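Long-range contacts in 3-phytase (Klebsiella pneumoniae, PDB 2WNH), which probably removes phosphate from phytate (inositol hexakisphosphate), starting at the 3-position, as a member of the histidine acid phosphatase family: residues Val65-Glu70 / Gln106-Gly111; Ser90-Ala95 / Ala278-Arg283. The protein carries 3 engineered substitutions. One frame throughout, in Å; residues are numbered along the deposited sequence.

Contact 1 (Val65-Glu70 / Gln106-Gly111); sequences VNKGRE and QALVDG
G68 and G111 meet where two helices of the α/β domain, 58-77 and 99-112, pass each other in a close crossing with a glycine from each helix at the contact. With no side chain at either point, the local axes come within 6.8 Å at a crossing angle of -44°, and backbone lies directly on backbone: the CA of G68 is 3.7 Å from the O of L108, and the CA of G111 is just as near the O of V65. The CA of R69 also makes a CA-H···O contact to the O of G111, at 3.2 Å.

Side chains close the two flanks. V65 holds its CG1 anti to the backbone N (chi1 168°), which lays that branch against the CA of G111, while CG2 reaches the CB of A107 at 4.0 Å. On the other flank K67, bent at chi2, runs obliquely across L108, and its CD and NZ both lie on CD2 of that leucine. The ammonium of K67 is paired in salt bridges with E21 and E71. D110 hydrogen-bonds to Y61 and to H59 of the second subunit, whose L351 also packs on V65.

Two waters lie beside the crossing. Water 1 accepts from the NH1 of R69, in one of the two conformers deposited for that side chain, and lies near the O of D110. Water 2 sits 2.9 Å from the O of R69 and equally close to the O of G111.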
ATOM      1  N   VAL B  65     -19.562  -0.921   1.643  1.00 13.58           N
ATOM      2  CA  VAL B  65     -18.170  -0.652   1.257  1.00 13.74           C
ATOM      3  C   VAL B  65     -17.564  -1.823   0.478  1.00 13.59           C
ATOM      4  O   VAL B  65     -16.869  -1.604  -0.544  1.00 14.32           O
ATOM      5  CB  VAL B  65     -17.267  -0.317   2.493  1.00 13.91           C
ATOM      6  CG1 VAL B  65     -15.731  -0.316   2.126  1.00 15.68           C
ATOM      7  CG2 VAL B  65     -17.661   1.054   3.117  1.00 14.35           C
ATOM      8  N   ASN B  66     -17.815  -3.054   0.938  1.00 13.40           N
ATOM      9  CA  ASN B  66     -17.231  -4.247   0.265  1.00 14.63           C
ATOM     10  C   ASN B  66     -17.682  -4.339  -1.194  1.00 15.11           C
ATOM     11  O   ASN B  66     -16.887  -4.553  -2.111  1.00 14.88           O
ATOM     12  CB  ASN B  66     -17.610  -5.549   0.979  1.00 15.23           C
ATOM     13  CG  ASN B  66     -16.923  -5.726   2.343  1.00 17.77           C
ATOM     14  OD1 ASN B  66     -17.400  -6.496   3.176  1.00 22.81           O
ATOM     15  ND2 ASN B  66     -15.832  -5.040   2.566  1.00 16.55           N
ATOM     16  N   LYS B  67     -18.972  -4.143  -1.414  1.00 12.70           N
ATOM     17  CA  LYS B  67     -19.502  -4.141  -2.776  1.00 14.33           C
ATOM     18  C   LYS B  67     -18.925  -2.970  -3.606  1.00 13.33           C
ATOM     19  O   LYS B  67     -18.487  -3.182  -4.748  1.00 13.75           O
ATOM     20  CB  LYS B  67     -21.040  -4.115  -2.699  1.00 14.06           C
ATOM     21  CG  LYS B  67     -21.774  -4.208  -4.057  1.00 18.29           C
ATOM     22  CD  LYS B  67     -21.996  -2.834  -4.610  1.00 18.50           C
ATOM     23  CE  LYS B  67     -22.924  -2.857  -5.823  1.00 19.73           C
ATOM     24  NZ  LYS B  67     -23.207  -1.401  -6.136  1.00 18.09           N
ATOM     25  N   GLY B  68     -18.907  -1.759  -3.034  1.00 14.10           N
ATOM     26  CA  GLY B  68     -18.371  -0.577  -3.719  1.00 14.47           C
ATOM     27  C   GLY B  68     -16.890  -0.757  -4.095  1.00 13.54           C
ATOM     28  O   GLY B  68     -16.454  -0.338  -5.171  1.00 13.57           O
ATOM     29  N   ARG B  69     -16.125  -1.369  -3.214  1.00 13.39           N
ATOM     30  CA  ARG B  69     -14.684  -1.560  -3.461  1.00 14.18           C
ATOM     31  C   ARG B  69     -14.458  -2.470  -4.655  1.00 14.32           C
ATOM     32  O   ARG B  69     -13.693  -2.132  -5.570  1.00 14.76           O
ATOM     33  CB  ARG B  69     -13.982  -2.160  -2.234  0.70 15.07           C
ATOM     34  CG  ARG B  69     -12.483  -2.426  -2.466  0.70 18.04           C
ATOM     35  CD  ARG B  69     -11.785  -3.081  -1.270  0.70 24.91           C
ATOM     36  NE  ARG B  69     -12.040  -2.458   0.042  0.70 28.12           N
ATOM     37  CZ  ARG B  69     -12.012  -1.154   0.310  0.70 33.40           C
ATOM     38  NH1 ARG B  69     -11.801  -0.253  -0.653  0.70 28.85           N
ATOM     39  NH2 ARG B  69     -12.250  -0.743   1.555  0.70 30.01           N
ATOM     40  N   GLU B  70     -15.154  -3.603  -4.679  1.00 14.72           N
ATOM     41  CA  GLU B  70     -14.999  -4.534  -5.807  1.00 14.43           C
ATOM     42  C   GLU B  70     -15.521  -3.896  -7.110  1.00 15.87           C
ATOM     43  O   GLU B  70     -14.925  -4.080  -8.172  1.00 14.41           O
ATOM     44  CB  GLU B  70     -15.681  -5.860  -5.490  1.00 15.97           C
ATOM     45  CG  GLU B  70     -15.123  -6.548  -4.235  1.00 22.83           C
ATOM     46  CD  GLU B  70     -13.637  -6.906  -4.332  1.00 34.60           C
ATOM     47  OE1 GLU B  70     -13.157  -7.232  -5.445  1.00 36.35           O
ATOM     48  OE2 GLU B  70     -12.954  -6.885  -3.283  1.00 36.45           O
ATOM     49  N   GLN B 106     -22.612   7.293   0.605  1.00 14.02           N
ATOM     50  CA  GLN B 106     -21.244   7.509   1.110  1.00 13.76           C
ATOM     51  C   GLN B 106     -20.426   6.211   1.135  1.00 14.56           C
ATOM     52  O   GLN B 106     -19.283   6.194   0.661  1.00 13.19           O
ATOM     53  CB  GLN B 106     -21.275   8.147   2.506  1.00 14.85           C
ATOM     54  CG  GLN B 106     -21.833   9.582   2.504  1.00 15.27           C
ATOM     55  CD  GLN B 106     -21.902  10.139   3.897  1.00 20.23           C
ATOM     56  OE1 GLN B 106     -21.611  11.330   4.139  1.00 23.09           O
ATOM     57  NE2 GLN B 106     -22.266   9.291   4.829  1.00 15.64           N
ATOM     58  N   ALA B 107     -21.018   5.130   1.647  1.00 13.75           N
ATOM     59  CA  ALA B 107     -20.329   3.829   1.712  1.00 13.80           C
ATOM     60  C   ALA B 107     -19.886   3.331   0.344  1.00 13.21           C
ATOM     61  O   ALA B 107     -18.771   2.797   0.213  1.00 13.52           O
ATOM     62  CB  ALA B 107     -21.196   2.776   2.426  1.00 13.67           C
ATOM     63  N   LEU B 108     -20.727   3.500  -0.682  1.00 13.44           N
ATOM     64  CA  LEU B 108     -20.372   2.995  -2.006  1.00 12.58           C
ATOM     65  C   LEU B 108     -19.156   3.704  -2.570  1.00 12.96           C
ATOM     66  O   LEU B 108     -18.276   3.024  -3.098  1.00 14.23           O
ATOM     67  CB  LEU B 108     -21.527   3.171  -3.005  1.00 13.51           C
ATOM     68  CG  LEU B 108     -22.623   2.114  -2.808  1.00 13.61           C
ATOM     69  CD1 LEU B 108     -23.932   2.452  -3.560  1.00 13.91           C
ATOM     70  CD2 LEU B 108     -22.150   0.714  -3.257  1.00 14.45           C
ATOM     71  N   VAL B 109     -19.085   5.034  -2.423  1.00 12.48           N
ATOM     72  CA  VAL B 109     -17.929   5.776  -2.982  1.00 13.30           C
ATOM     73  C   VAL B 109     -16.693   5.691  -2.074  1.00 14.11           C
ATOM     74  O   VAL B 109     -15.554   5.741  -2.556  1.00 14.16           O
ATOM     75  CB  VAL B 109     -18.276   7.230  -3.395  1.00 13.57           C
ATOM     76  CG1 VAL B 109     -19.170   7.214  -4.628  1.00 15.02           C
ATOM     77  CG2 VAL B 109     -18.944   7.991  -2.232  1.00 15.47           C
ATOM     78  N   ASP B 110     -16.929   5.543  -0.767  1.00 13.68           N
ATOM     79  CA  ASP B 110     -15.875   5.226   0.227  1.00 13.68           C
ATOM     80  C   ASP B 110     -15.115   3.950  -0.190  1.00 13.85           C
ATOM     81  O   ASP B 110     -13.886   3.916  -0.177  1.00 14.13           O
ATOM     82  CB  ASP B 110     -16.561   5.023   1.604  1.00 12.51           C
ATOM     83  CG  ASP B 110     -15.630   5.252   2.807  1.00 15.81           C
ATOM     84  OD1 ASP B 110     -14.424   5.557   2.673  1.00 13.85           O
ATOM     85  OD2 ASP B 110     -16.152   5.129   3.938  1.00 16.12           O
ATOM     86  N   GLY B 111     -15.851   2.921  -0.611  1.00 13.15           N
ATOM     87  CA  GLY B 111     -15.260   1.674  -1.097  1.00 13.53           C
ATOM     88  C   GLY B 111     -14.660   1.808  -2.491  1.00 13.15           C
ATOM     89  O   GLY B 111     -13.529   1.356  -2.762  1.00 13.19           O
TER
HETATM   90  O   HOH W   1     -11.984   1.912   0.763  1.00 15.29           O
HETATM   91  O   HOH W   2     -12.065   0.129  -4.961  1.00 18.96           O

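Contact 2 (Ser90-Ala95 / Ala278-Arg283); sequences SIYVRA and ASPNVR. Engineered in segment 278-283: S279 (natural residue Asn).
Y92 and P280 meet with their side chains crossing at about a right angle, the pyrrolidine ring approaching the root of the tyrosine rather than its far end. The contact joins strand 91-95 of the domain's central sheet to the loop that leads into its parallel neighbour, strand 284-289. P280, preceded by a cis peptide bond, comes in obliquely and presents CG to the CB of Y92 at 3.8 Å and to the CG of Y92 at 4.0 Å.

With CG turned opposite the backbone N (chi1 -175°), Y92 starts its CB toward the loop but carries the ring away from it, which is consistent with P280 meeting the CB and CG. The ring then stacks on H121, and OH takes a hydrogen bond from the backbone N of L404.

V282 fills the next place along the strand. Its CG1, lying beside its own backbone N (chi1 -67°), rests 4.0 Å from the CB of Y92 and equally near the C of I91, so one methyl spans side chain and main chain. CG2 faces the backbone N of Y92. Between P280 and V282, N281 forms the centre of an inverse gamma turn; the CB atoms of P280 and V282 both point toward the strand. At S90, the CB of R283 lies 3.3 Å from the O of S90. The chain of R283 bends at chi2 and carries the guanidinium off to the O of L80 and to P10 O of the third subunit.

Across this junction the side chains thus meet through carbon, while their polar ends find partners beyond the loop and strand: the OG of S90 with Q82, the OH of Y92 with L404, and the guanidinium of R283 partly in a neighbouring subunit.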
ATOM      1  N   SER B  90     -16.188  11.532 -13.593  1.00 16.77           N
ATOM      2  CA  SER B  90     -16.165  10.113 -13.287  1.00 15.73           C
ATOM      3  C   SER B  90     -17.528   9.644 -12.782  1.00 14.80           C
ATOM      4  O   SER B  90     -18.003   8.595 -13.193  1.00 15.09           O
ATOM      5  CB  SER B  90     -15.140   9.797 -12.195  1.00 15.36           C
ATOM      6  OG  SER B  90     -13.820  10.184 -12.552  1.00 17.43           O
ATOM      7  N   ILE B  91     -18.097  10.388 -11.831  1.00 15.48           N
ATOM      8  CA  ILE B  91     -19.298   9.931 -11.109  1.00 15.59           C
ATOM      9  C   ILE B  91     -20.149  11.102 -10.629  1.00 15.60           C
ATOM     10  O   ILE B  91     -19.624  12.185 -10.303  1.00 15.28           O
ATOM     11  CB  ILE B  91     -18.915   8.998  -9.912  1.00 15.34           C
ATOM     12  CG1 ILE B  91     -20.147   8.266  -9.297  1.00 14.61           C
ATOM     13  CG2 ILE B  91     -18.090   9.752  -8.847  1.00 16.79           C
ATOM     14  CD1 ILE B  91     -19.738   7.223  -8.284  1.00 14.79           C
ATOM     15  N   TYR B  92     -21.464  10.879 -10.620  1.00 14.41           N
ATOM     16  CA  TYR B  92     -22.404  11.766  -9.929  1.00 15.39           C
ATOM     17  C   TYR B  92     -23.278  10.882  -9.073  1.00 14.49           C
ATOM     18  O   TYR B  92     -23.887   9.932  -9.584  1.00 14.56           O
ATOM     19  CB  TYR B  92     -23.265  12.605 -10.900  1.00 15.13           C
ATOM     20  CG  TYR B  92     -24.144  13.608 -10.188  1.00 15.25           C
ATOM     21  CD1 TYR B  92     -23.627  14.824  -9.729  1.00 16.61           C
ATOM     22  CD2 TYR B  92     -25.497  13.335  -9.942  1.00 14.67           C
ATOM     23  CE1 TYR B  92     -24.442  15.746  -9.046  1.00 19.13           C
ATOM     24  CE2 TYR B  92     -26.307  14.253  -9.279  1.00 18.67           C
ATOM     25  CZ  TYR B  92     -25.776  15.445  -8.834  1.00 18.72           C
ATOM     26  OH  TYR B  92     -26.609  16.328  -8.152  1.00 19.25           O
ATOM     27  N   VAL B  93     -23.317  11.189  -7.777  1.00 14.54           N
ATOM     28  CA  VAL B  93     -24.104  10.384  -6.828  1.00 15.34           C
ATOM     29  C   VAL B  93     -25.274  11.182  -6.294  1.00 15.15           C
ATOM     30  O   VAL B  93     -25.093  12.256  -5.695  1.00 15.55           O
ATOM     31  CB  VAL B  93     -23.233   9.878  -5.647  1.00 15.05           C
ATOM     32  CG1 VAL B  93     -24.059   8.983  -4.734  1.00 15.67           C
ATOM     33  CG2 VAL B  93     -21.992   9.115  -6.174  1.00 14.97           C
ATOM     34  N   ARG B  94     -26.483  10.658  -6.518  1.00 14.95           N
ATOM     35  CA  ARG B  94     -27.703  11.285  -6.018  1.00 14.58           C
ATOM     36  C   ARG B  94     -28.448  10.291  -5.105  1.00 14.65           C
ATOM     37  O   ARG B  94     -28.879   9.228  -5.545  1.00 15.04           O
ATOM     38  CB  ARG B  94     -28.586  11.724  -7.198  1.00 14.48           C
ATOM     39  CG  ARG B  94     -29.897  12.380  -6.736  1.00 15.15           C
ATOM     40  CD  ARG B  94     -30.496  13.241  -7.827  1.00 16.65           C
ATOM     41  NE  ARG B  94     -31.880  13.628  -7.528  1.00 16.66           N
ATOM     42  CZ  ARG B  94     -32.545  14.507  -8.259  1.00 17.95           C
ATOM     43  NH1 ARG B  94     -31.917  15.113  -9.275  1.00 17.15           N
ATOM     44  NH2 ARG B  94     -33.818  14.792  -7.980  1.00 16.33           N
ATOM     45  N   ALA B  95     -28.526  10.639  -3.826  1.00 15.05           N
ATOM     46  CA  ALA B  95     -29.165   9.811  -2.807  1.00 15.19           C
ATOM     47  C   ALA B  95     -30.490  10.404  -2.372  1.00 15.69           C
ATOM     48  O   ALA B  95     -30.622  11.623  -2.220  1.00 15.13           O
ATOM     49  CB  ALA B  95     -28.256   9.659  -1.596  1.00 14.85           C
ATOM     50  N   ALA B 278     -26.579  12.578 -22.123  1.00 25.83           N
ATOM     51  CA  ALA B 278     -27.171  12.760 -20.792  1.00 24.30           C
ATOM     52  C   ALA B 278     -26.492  13.881 -20.025  1.00 24.15           C
ATOM     53  O   ALA B 278     -25.292  14.115 -20.185  1.00 24.32           O
ATOM     54  CB  ALA B 278     -27.066  11.482 -20.003  1.00 24.32           C
ATOM     55  N   SER B 279     -27.262  14.575 -19.188  1.00 23.19           N
ATOM     56  CA  SER B 279     -26.708  15.464 -18.167  1.00 23.10           C
ATOM     57  C   SER B 279     -27.023  14.858 -16.794  1.00 21.74           C
ATOM     58  O   SER B 279     -28.176  14.475 -16.534  1.00 20.90           O
ATOM     59  CB  SER B 279     -27.302  16.874 -18.262  0.30 22.46           C
ATOM     60  OG  SER B 279     -26.909  17.646 -17.134  1.00 30.41           O
ATOM     61  N   PRO B 280     -26.004  14.755 -15.919  1.00 20.79           N
ATOM     62  CA  PRO B 280     -24.631  15.225 -16.145  1.00 19.98           C
ATOM     63  C   PRO B 280     -23.829  14.306 -17.070  1.00 20.18           C
ATOM     64  O   PRO B 280     -24.165  13.141 -17.238  1.00 20.09           O
ATOM     65  CB  PRO B 280     -24.028  15.213 -14.740  1.00 20.67           C
ATOM     66  CG  PRO B 280     -24.714  14.046 -14.076  1.00 19.93           C
ATOM     67  CD  PRO B 280     -26.148  14.127 -14.588  1.00 21.03           C
ATOM     68  N   ASN B 281     -22.764  14.851 -17.655  1.00 18.94           N
ATOM     69  CA  ASN B 281     -21.860  14.070 -18.479  1.00 19.93           C
ATOM     70  C   ASN B 281     -20.874  13.353 -17.552  1.00 19.53           C
ATOM     71  O   ASN B 281     -19.802  13.890 -17.221  1.00 20.89           O
ATOM     72  CB  ASN B 281     -21.125  15.005 -19.468  1.00 20.17           C
ATOM     73  CG  ASN B 281     -20.267  14.249 -20.462  1.00 25.87           C
ATOM     74  OD1 ASN B 281     -20.303  13.015 -20.530  1.00 27.78           O
ATOM     75  ND2 ASN B 281     -19.468  14.993 -21.239  1.00 23.44           N
ATOM     76  N   VAL B 282     -21.264  12.156 -17.102  1.00 17.29           N
ATOM     77  CA  VAL B 282     -20.432  11.381 -16.173  1.00 15.94           C
ATOM     78  C   VAL B 282     -20.287   9.925 -16.651  1.00 16.00           C
ATOM     79  O   VAL B 282     -21.105   9.442 -17.426  1.00 16.98           O
ATOM     80  CB  VAL B 282     -21.003  11.404 -14.715  1.00 16.14           C
ATOM     81  CG1 VAL B 282     -20.902  12.818 -14.114  1.00 15.99           C
ATOM     82  CG2 VAL B 282     -22.429  10.862 -14.679  1.00 14.89           C
ATOM     83  N   ARG B 283     -19.252   9.227 -16.188  1.00 14.73           N
ATOM     84  CA  ARG B 283     -19.076   7.806 -16.536  1.00 14.98           C
ATOM     85  C   ARG B 283     -20.037   6.885 -15.785  1.00 15.10           C
ATOM     86  O   ARG B 283     -20.396   5.826 -16.283  1.00 13.89           O
ATOM     87  CB  ARG B 283     -17.637   7.355 -16.254  1.00 16.67           C
ATOM     88  CG  ARG B 283     -16.572   8.096 -17.100  1.00 18.04           C
ATOM     89  CD  ARG B 283     -16.732   7.775 -18.594  1.00 20.39           C
ATOM     90  NE  ARG B 283     -15.882   8.592 -19.488  1.00 23.19           N
ATOM     91  CZ  ARG B 283     -14.677   8.243 -19.956  1.00 25.34           C
ATOM     92  NH1 ARG B 283     -14.088   7.094 -19.611  1.00 20.44           N
ATOM     93  NH2 ARG B 283     -14.048   9.070 -20.789  1.00 24.53           N
TER

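Both contacts are buried, but they sit at different levels of the same α/β domain. Contact 1 joins two helices that pack against each other, and contact 2 fastens a strand of the sheet to the loop entering its neighbour. Strand 91-95 follows helix 58-77 and precedes helix 99-112, so the segments of the two contacts alternate along the chain. They touch directly through V109, whose CG1 lies 3.7 Å from the CD1 of I91 and as close to the CG2 of V93. Contact 1 rests on backbone at two glycines flanked by side chains, with V65, R69 and D110 also touching the second subunit; contact 2 depends on proline, valine and tyrosine carbons, with an arginine tied to the third subunit.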